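Local coordinates for protein tungsten formylmethanofuran dehydrogenase subunit E (Syntrophus aciditrophicus, PDB 3D00) that is of unconfirmed function but binds zinc through a C-terminal treble-clef finger and belongs to the FmdE family, which is implicated in microbial methanogenesis, at residues V30-G33 with G34-D38; A172-A175 with Q176-E179; C181-Q185 with G186-Y190. One frame throughout, in Å; residues are numbered along the deposited sequence.

Contact 1: V30-G33 with G34-D38; sequences VLIG and GFMVD
Val30 O takes the amide of Gly34 at 3.0 Å (N to O), Ile32 O that of Met36, also at 3.0 Å, and Gly33 O that of Val37, so the backbone spacing is that of an alpha helix, with donor and acceptor four residues apart. The bonds differ in geometry: Met36 N approaches Ile32 O in the carbonyl plane, whereas Gly34 N stands 36° above the plane of the Val30 carbonyl. The amide of Phe35 is divided between two weak bonds, reaching Leu31 O at 3.4 Å and Ile32 O at 2.9 Å.

Among the side chains, the apolar pairing is between Ile32 and Met36, one turn apart. Ile32 sets CG2 anti to its backbone N, and this methyl meets the SE atom of Met36, a selenomethionine, at 4.1 Å as the two chains cross at a slant. The Met36 chain bends at its third torsion (chi3 78°), which carries its end away from the preceding turn. Phe35 brings CD2 within 3.6 Å of Leu31 O, while Ile32 O sits near the plane of the ring at its edge. Val37 turns CG2 beside its own backbone N, which places that methyl 3.4 Å from Gly33 O, the same oxygen its amide uses. Gly33 and Gly34 bring no side chains to the middle of the segment.

Side chains leaving this part of the helix meet, among others, two helices and a strand. Leu31 packs on helices 12-23 and 129-138, Ile32 on Ile135 and Leu102, and Met36 on Val100 and Leu102 of strand 96-102. This is the buried middle of helix 28-42, joining helices to the mixed sheet in the alpha+beta core domain characteristic of FmdE proteins.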
loop_
_atom_site.group_PDB
_atom_site.type_symbol
_atom_site.label_atom_id
_atom_site.label_comp_id
_atom_site.label_asym_id
_atom_site.label_seq_id
_atom_site.Cartn_x
_atom_site.Cartn_y
_atom_site.Cartn_z
ATOM N N VAL A 30 7.507 10.975 4.904
ATOM C CA VAL A 30 6.274 10.647 5.630
ATOM C C VAL A 30 5.911 11.767 6.596
ATOM O O VAL A 30 4.762 12.030 6.824
ATOM C CB VAL A 30 6.394 9.315 6.379
ATOM C CG1 VAL A 30 5.046 8.910 6.935
ATOM C CG2 VAL A 30 6.898 8.271 5.440
ATOM N N LEU A 31 6.913 12.431 7.150
ATOM C CA LEU A 31 6.707 13.649 7.964
ATOM C C LEU A 31 6.086 14.777 7.103
ATOM O O LEU A 31 5.011 15.334 7.426
ATOM C CB LEU A 31 8.058 14.086 8.605
ATOM C CG LEU A 31 8.679 13.174 9.664
ATOM C CD1 LEU A 31 10.077 13.611 10.055
ATOM C CD2 LEU A 31 7.788 13.150 10.862
ATOM N N ILE A 32 6.737 15.086 5.980
ATOM C CA ILE A 32 6.211 16.094 5.084
ATOM C C ILE A 32 4.811 15.644 4.640
ATOM O O ILE A 32 3.887 16.429 4.661
ATOM C CB ILE A 32 7.156 16.393 3.903
ATOM C CG1 ILE A 32 8.473 16.996 4.420
ATOM C CG2 ILE A 32 6.499 17.384 2.941
ATOM C CD1 ILE A 32 9.524 17.148 3.327
ATOM N N GLY A 33 4.682 14.371 4.286
ATOM C CA GLY A 33 3.447 13.726 3.917
ATOM C C GLY A 33 2.319 13.985 4.870
ATOM O O GLY A 33 1.202 14.162 4.422
ATOM N N GLY A 34 2.609 13.975 6.178
ATOM C CA GLY A 34 1.631 14.359 7.205
ATOM C C GLY A 34 1.050 15.756 7.066
ATOM O O GLY A 34 -0.159 15.998 7.320
ATOM N N PHE A 35 1.924 16.702 6.750
ATOM C CA PHE A 35 1.493 18.067 6.547
ATOM C C PHE A 35 0.655 18.130 5.327
ATOM O O PHE A 35 -0.270 18.889 5.266
ATOM C CB PHE A 35 2.678 19.009 6.455
ATOM C CG PHE A 35 3.330 19.249 7.766
ATOM C CD1 PHE A 35 2.656 19.930 8.768
ATOM C CD2 PHE A 35 4.637 18.848 7.993
ATOM C CE1 PHE A 35 3.253 20.166 9.972
ATOM C CE2 PHE A 35 5.242 19.087 9.190
ATOM C CZ PHE A 35 4.559 19.726 10.182
HETATM N N MSE A 36 1.003 17.355 4.323
HETATM C CA MSE A 36 0.244 17.366 3.089
HETATM C C MSE A 36 -1.161 16.804 3.220
HETATM O O MSE A 36 -2.130 17.395 2.753
HETATM C CB MSE A 36 1.003 16.624 1.987
HETATM C CG MSE A 36 2.262 17.330 1.579
HETATM SE SE MSE A 36 3.447 16.138 0.563
HETATM C CE MSE A 36 2.640 16.169 -1.086
ATOM N N VAL A 37 -1.277 15.678 3.879
ATOM C CA VAL A 37 -2.565 15.041 4.094
ATOM C C VAL A 37 -3.430 15.891 5.016
ATOM O O VAL A 37 -4.629 16.038 4.770
ATOM C CB VAL A 37 -2.401 13.610 4.672
ATOM C CG1 VAL A 37 -3.759 13.024 5.168
ATOM C CG2 VAL A 37 -1.744 12.725 3.650
ATOM N N ASP A 38 -2.818 16.476 6.048
ATOM C CA ASP A 38 -3.513 17.429 6.896
ATOM C C ASP A 38 -4.086 18.635 6.131
ATOM O O ASP A 38 -5.237 18.988 6.325
ATOM C CB ASP A 38 -2.577 17.903 8.020
ATOM C CG ASP A 38 -3.198 18.952 8.898
ATOM O OD1 ASP A 38 -3.909 18.606 9.869
ATOM O OD2 ASP A 38 -2.936 20.124 8.633
#

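Contact 2: A172-A175 with Q176-E179; sequences AYPA and QDGE
Tyr173 lies along the turn that follows its strand and meets Asp177 and Gly178. Its CB points toward residues 176-179, and chi1 of 77° sets CG between the backbone N and the carbonyl carbon, which lays the ring alongside the loop. From there CD2 touches Asp177 CB at 4.0 Å, near the plane of the ring. One atom further, CE2 comes to 3.2 Å from Gly178 O, again at the ring edge. The phenol completes the reach: Tyr173 OH donates to Gly178 O over 2.6 Å, a short bond in which the hydroxyl is tilted 24° from the carbonyl plane. Tyr173 and Asp177 run past each other in opposite directions, ring and carboxylate 30° apart in plane.

The backbone turns tightly beneath this. Asp177 N bonds to Pro174 O at 3.1 Å and Gly178 N to Ala175 O at 3.3 Å, each three residues back, as in a 3-10 turn. Asp177 OD2 comes to 3.6 Å from Pro174 CD, and Gln176 CD lies 3.9 Å from Pro174 CB. The backbone angles of Gly178 would jam a side chain against the preceding carbonyl oxygen, which by itself accounts for a glycine at this position.

Outside the turn, the ring of Tyr173 also packs on Cys166 and Cys181, both zinc ligands, and Leu84 of the second subunit touches it as well. Strand 172-174 pairs antiparallel with strand 163-165, Tyr173 bonding through its backbone to Val164, and the turn then leads the chain toward helix 182-187.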
loop_
_atom_site.group_PDB
_atom_site.type_symbol
_atom_site.label_atom_id
_atom_site.label_comp_id
_atom_site.label_asym_id
_atom_site.label_seq_id
_atom_site.Cartn_x
_atom_site.Cartn_y
_atom_site.Cartn_z
ATOM N N ALA A 172 -7.014 -20.198 -8.235
ATOM C CA ALA A 172 -8.137 -19.409 -8.697
ATOM C C ALA A 172 -7.678 -18.005 -9.143
ATOM O O ALA A 172 -6.803 -17.378 -8.540
ATOM C CB ALA A 172 -9.212 -19.310 -7.625
ATOM N N TYR A 173 -8.265 -17.549 -10.245
ATOM C CA TYR A 173 -7.976 -16.241 -10.817
ATOM C C TYR A 173 -9.201 -15.726 -11.627
ATOM O O TYR A 173 -10.095 -16.493 -11.955
ATOM C CB TYR A 173 -6.678 -16.290 -11.662
ATOM C CG TYR A 173 -6.852 -16.920 -13.007
ATOM C CD1 TYR A 173 -6.991 -18.292 -13.142
ATOM C CD2 TYR A 173 -6.938 -16.145 -14.155
ATOM C CE1 TYR A 173 -7.203 -18.887 -14.394
ATOM C CE2 TYR A 173 -7.140 -16.746 -15.419
ATOM C CZ TYR A 173 -7.263 -18.115 -15.526
ATOM O OH TYR A 173 -7.465 -18.738 -16.763
ATOM N N PRO A 174 -9.260 -14.413 -11.901
ATOM C CA PRO A 174 -10.284 -13.832 -12.776
ATOM C C PRO A 174 -10.165 -14.313 -14.231
ATOM O O PRO A 174 -9.083 -14.236 -14.829
ATOM C CB PRO A 174 -9.996 -12.337 -12.704
ATOM C CG PRO A 174 -9.115 -12.142 -11.513
ATOM C CD PRO A 174 -8.347 -13.387 -11.362
ATOM N N ALA A 175 -11.276 -14.815 -14.781
ATOM C CA ALA A 175 -11.315 -15.363 -16.150
ATOM C C ALA A 175 -10.925 -14.345 -17.224
ATOM O O ALA A 175 -10.422 -14.715 -18.299
ATOM C CB ALA A 175 -12.698 -15.917 -16.456
ATOM N N GLN A 176 -11.145 -13.073 -16.922
ATOM C CA GLN A 176 -10.807 -12.011 -17.855
ATOM C C GLN A 176 -9.307 -11.949 -18.136
ATOM O O GLN A 176 -8.896 -11.531 -19.206
ATOM C CB GLN A 176 -11.336 -10.661 -17.354
ATOM C CG GLN A 176 -10.556 -10.082 -16.215
ATOM C CD GLN A 176 -11.421 -9.524 -15.080
ATOM O OE1 GLN A 176 -12.602 -9.884 -14.930
ATOM N NE2 GLN A 176 -10.815 -8.677 -14.245
ATOM N N ASP A 177 -8.493 -12.397 -17.192
ATOM C CA ASP A 177 -7.047 -12.288 -17.341
ATOM C C ASP A 177 -6.476 -13.179 -18.452
ATOM O O ASP A 177 -5.324 -12.977 -18.857
ATOM C CB ASP A 177 -6.329 -12.611 -16.008
ATOM C CG ASP A 177 -6.580 -11.587 -14.930
ATOM O OD1 ASP A 177 -7.156 -10.546 -15.243
ATOM O OD2 ASP A 177 -6.213 -11.828 -13.752
ATOM N N GLY A 178 -7.251 -14.177 -18.900
ATOM C CA GLY A 178 -6.822 -15.114 -19.933
ATOM C C GLY A 178 -6.950 -16.588 -19.597
ATOM O O GLY A 178 -7.581 -16.957 -18.629
ATOM N N GLU A 179 -6.329 -17.420 -20.433
ATOM C CA GLU A 179 -6.405 -18.874 -20.338
ATOM C C GLU A 179 -5.430 -19.412 -19.306
ATOM O O GLU A 179 -5.485 -20.589 -18.942
ATOM C CB GLU A 179 -6.080 -19.536 -21.673
ATOM C CG GLU A 179 -6.566 -18.822 -22.916
ATOM C CD GLU A 179 -5.954 -19.448 -24.156
ATOM O OE1 GLU A 179 -6.186 -20.662 -24.378
ATOM O OE2 GLU A 179 -5.216 -18.735 -24.875
#

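Contact 3: C181-Q185 with G186-Y190. With ZN (zinc ion), chain B.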
loop_
_atom_site.group_PDB
_atom_site.type_symbol
_atom_site.label_atom_id
_atom_site.label_comp_id
_atom_site.label_asym_id
_atom_site.label_seq_id
_atom_site.Cartn_x
_atom_site.Cartn_y
_atom_site.Cartn_z
ATOM N N CYS A 181 -3.435 -17.655 -15.631
ATOM C CA CYS A 181 -3.378 -16.504 -14.783
ATOM C C CYS A 181 -2.157 -15.697 -15.170
ATOM O O CYS A 181 -1.256 -16.160 -15.902
ATOM C CB CYS A 181 -3.300 -16.900 -13.321
ATOM S SG CYS A 181 -1.728 -17.576 -12.890
ATOM N N LEU A 182 -2.157 -14.470 -14.673
ATOM C CA LEU A 182 -1.165 -13.478 -15.056
ATOM C C LEU A 182 0.212 -13.895 -14.572
ATOM O O LEU A 182 1.205 -13.539 -15.167
ATOM C CB LEU A 182 -1.561 -12.106 -14.535
ATOM C CG LEU A 182 -2.732 -11.395 -15.251
ATOM C CD1 LEU A 182 -3.162 -10.100 -14.558
ATOM C CD2 LEU A 182 -2.416 -11.116 -16.756
ATOM N N SER A 183 0.276 -14.687 -13.502
ATOM C CA SER A 183 1.555 -15.198 -13.039
ATOM C C SER A 183 2.102 -16.182 -14.065
ATOM O O SER A 183 3.233 -16.039 -14.543
ATOM C CB SER A 183 1.441 -15.844 -11.647
ATOM O OG SER A 183 2.705 -16.309 -11.212
ATOM N N CYS A 184 1.286 -17.171 -14.425
ATOM C CA CYS A 184 1.684 -18.203 -15.381
ATOM C C CYS A 184 1.908 -17.649 -16.789
ATOM O O CYS A 184 2.676 -18.219 -17.586
ATOM C CB CYS A 184 0.653 -19.354 -15.364
ATOM S SG CYS A 184 0.845 -20.398 -13.909
ATOM N N GLN A 185 1.229 -16.554 -17.101
ATOM C CA GLN A 185 1.475 -15.848 -18.342
ATOM C C GLN A 185 2.884 -15.219 -18.361
ATOM O O GLN A 185 3.407 -14.972 -19.411
ATOM C CB GLN A 185 0.431 -14.749 -18.574
ATOM C CG GLN A 185 -0.954 -15.250 -18.926
ATOM C CD GLN A 185 -1.978 -14.133 -19.064
ATOM O OE1 GLN A 185 -1.650 -13.032 -19.516
ATOM N NE2 GLN A 185 -3.219 -14.410 -18.693
ATOM N N GLY A 186 3.501 -14.982 -17.201
ATOM C CA GLY A 186 4.846 -14.399 -17.156
ATOM C C GLY A 186 5.076 -13.391 -16.050
ATOM O O GLY A 186 6.204 -12.959 -15.832
ATOM N N GLY A 187 4.019 -13.016 -15.339
ATOM C CA GLY A 187 4.150 -12.092 -14.239
ATOM C C GLY A 187 4.797 -12.685 -12.991
ATOM O O GLY A 187 5.104 -11.941 -12.070
ATOM N N SER A 188 4.962 -14.011 -12.934
ATOM C CA SER A 188 5.584 -14.651 -11.801
ATOM C C SER A 188 6.883 -13.962 -11.418
ATOM O O SER A 188 7.779 -13.818 -12.239
ATOM C CB SER A 188 5.886 -16.127 -12.055
ATOM O OG SER A 188 6.420 -16.701 -10.871
ATOM N N PRO A 189 6.997 -13.533 -10.156
ATOM C CA PRO A 189 8.258 -13.068 -9.637
ATOM C C PRO A 189 9.251 -14.169 -9.219
ATOM O O PRO A 189 10.349 -13.832 -8.793
ATOM C CB PRO A 189 7.817 -12.274 -8.413
ATOM C CG PRO A 189 6.641 -12.965 -7.950
ATOM C CD PRO A 189 5.921 -13.414 -9.154
ATOM N N TYR A 190 8.884 -15.445 -9.324
ATOM C CA TYR A 190 9.661 -16.512 -8.705
ATOM C C TYR A 190 10.366 -17.271 -9.783
ATOM O O TYR A 190 9.902 -17.312 -10.923
ATOM C CB TYR A 190 8.775 -17.466 -7.925
ATOM C CG TYR A 190 7.782 -16.759 -7.031
ATOM C CD1 TYR A 190 8.220 -15.995 -5.975
ATOM C CD2 TYR A 190 6.426 -16.839 -7.263
ATOM C CE1 TYR A 190 7.298 -15.286 -5.141
ATOM C CE2 TYR A 190 5.499 -16.144 -6.431
ATOM C CZ TYR A 190 5.962 -15.371 -5.373
ATOM O OH TYR A 190 5.095 -14.651 -4.520
HETATM ZN ZN ZN B . -1.432 -19.945 -13.025
#
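Ser183 holds OG anti to its backbone N (chi1 -179°), which brings that oxygen to 3.3 Å from Ser188 CB at the end of the short helix of the treble-clef zinc finger. The backbone between them widens into a pi-type turn. Gly187 N bonds to Leu182 O at 2.9 Å, in the carbonyl plane and five residues on. Ser183 O is gripped twice: Gly186 N approaches from above its carbonyl plane, while Ser188 N lies in that plane, on a lone pair, at 3.1 Å. Gly186 has backbone angles at which a side chain would strike the preceding carbonyl oxygen.

Beyond the helix, a chi1 of -176° turns Ser188 OG to accept Tyr190 N at 3.2 Å, an ST turn. With an alanine in place of Ser188, the amide of Tyr190 would probably be left without this acceptor and the final turn less firmly set. Tyr190 OH meets Glu55 and Ser88 of the second subunit.

At the other end, Cys181 is the N-cap: its SG accepts Cys184 N at 3.4 Å in a nearly straight bond (172°). The same sulfur binds the zinc ion at 2.4 Å; Cys166 and Cys169 complete the four-cysteine site, and Cys184 SG sits 2.5 Å from the metal.

How the contacts relate
Contact 1 comes first along the chain, within helix 28-42 of the alpha+beta core, about 9 Å from the centre of the chain. Contacts 2 and 3 follow in that order inside the C-terminal zinc finger, their centres about 39 Å and 36 Å from that of contact 1, and neither touches it. The later two lie about 12 Å apart, centre to centre, and do meet: Gln185 NE2 probably bonds to Asp177 O at 2.6 Å, tying the loop after strand 172-174 to helix 182-187, and Asp177 OD2 packs 3.6 Å from Leu182 CD1. Contact 3 holds two of the zinc ligands. Contacts 2 and 3 both touch the second subunit, consistent with a finger that contributes to the dimer.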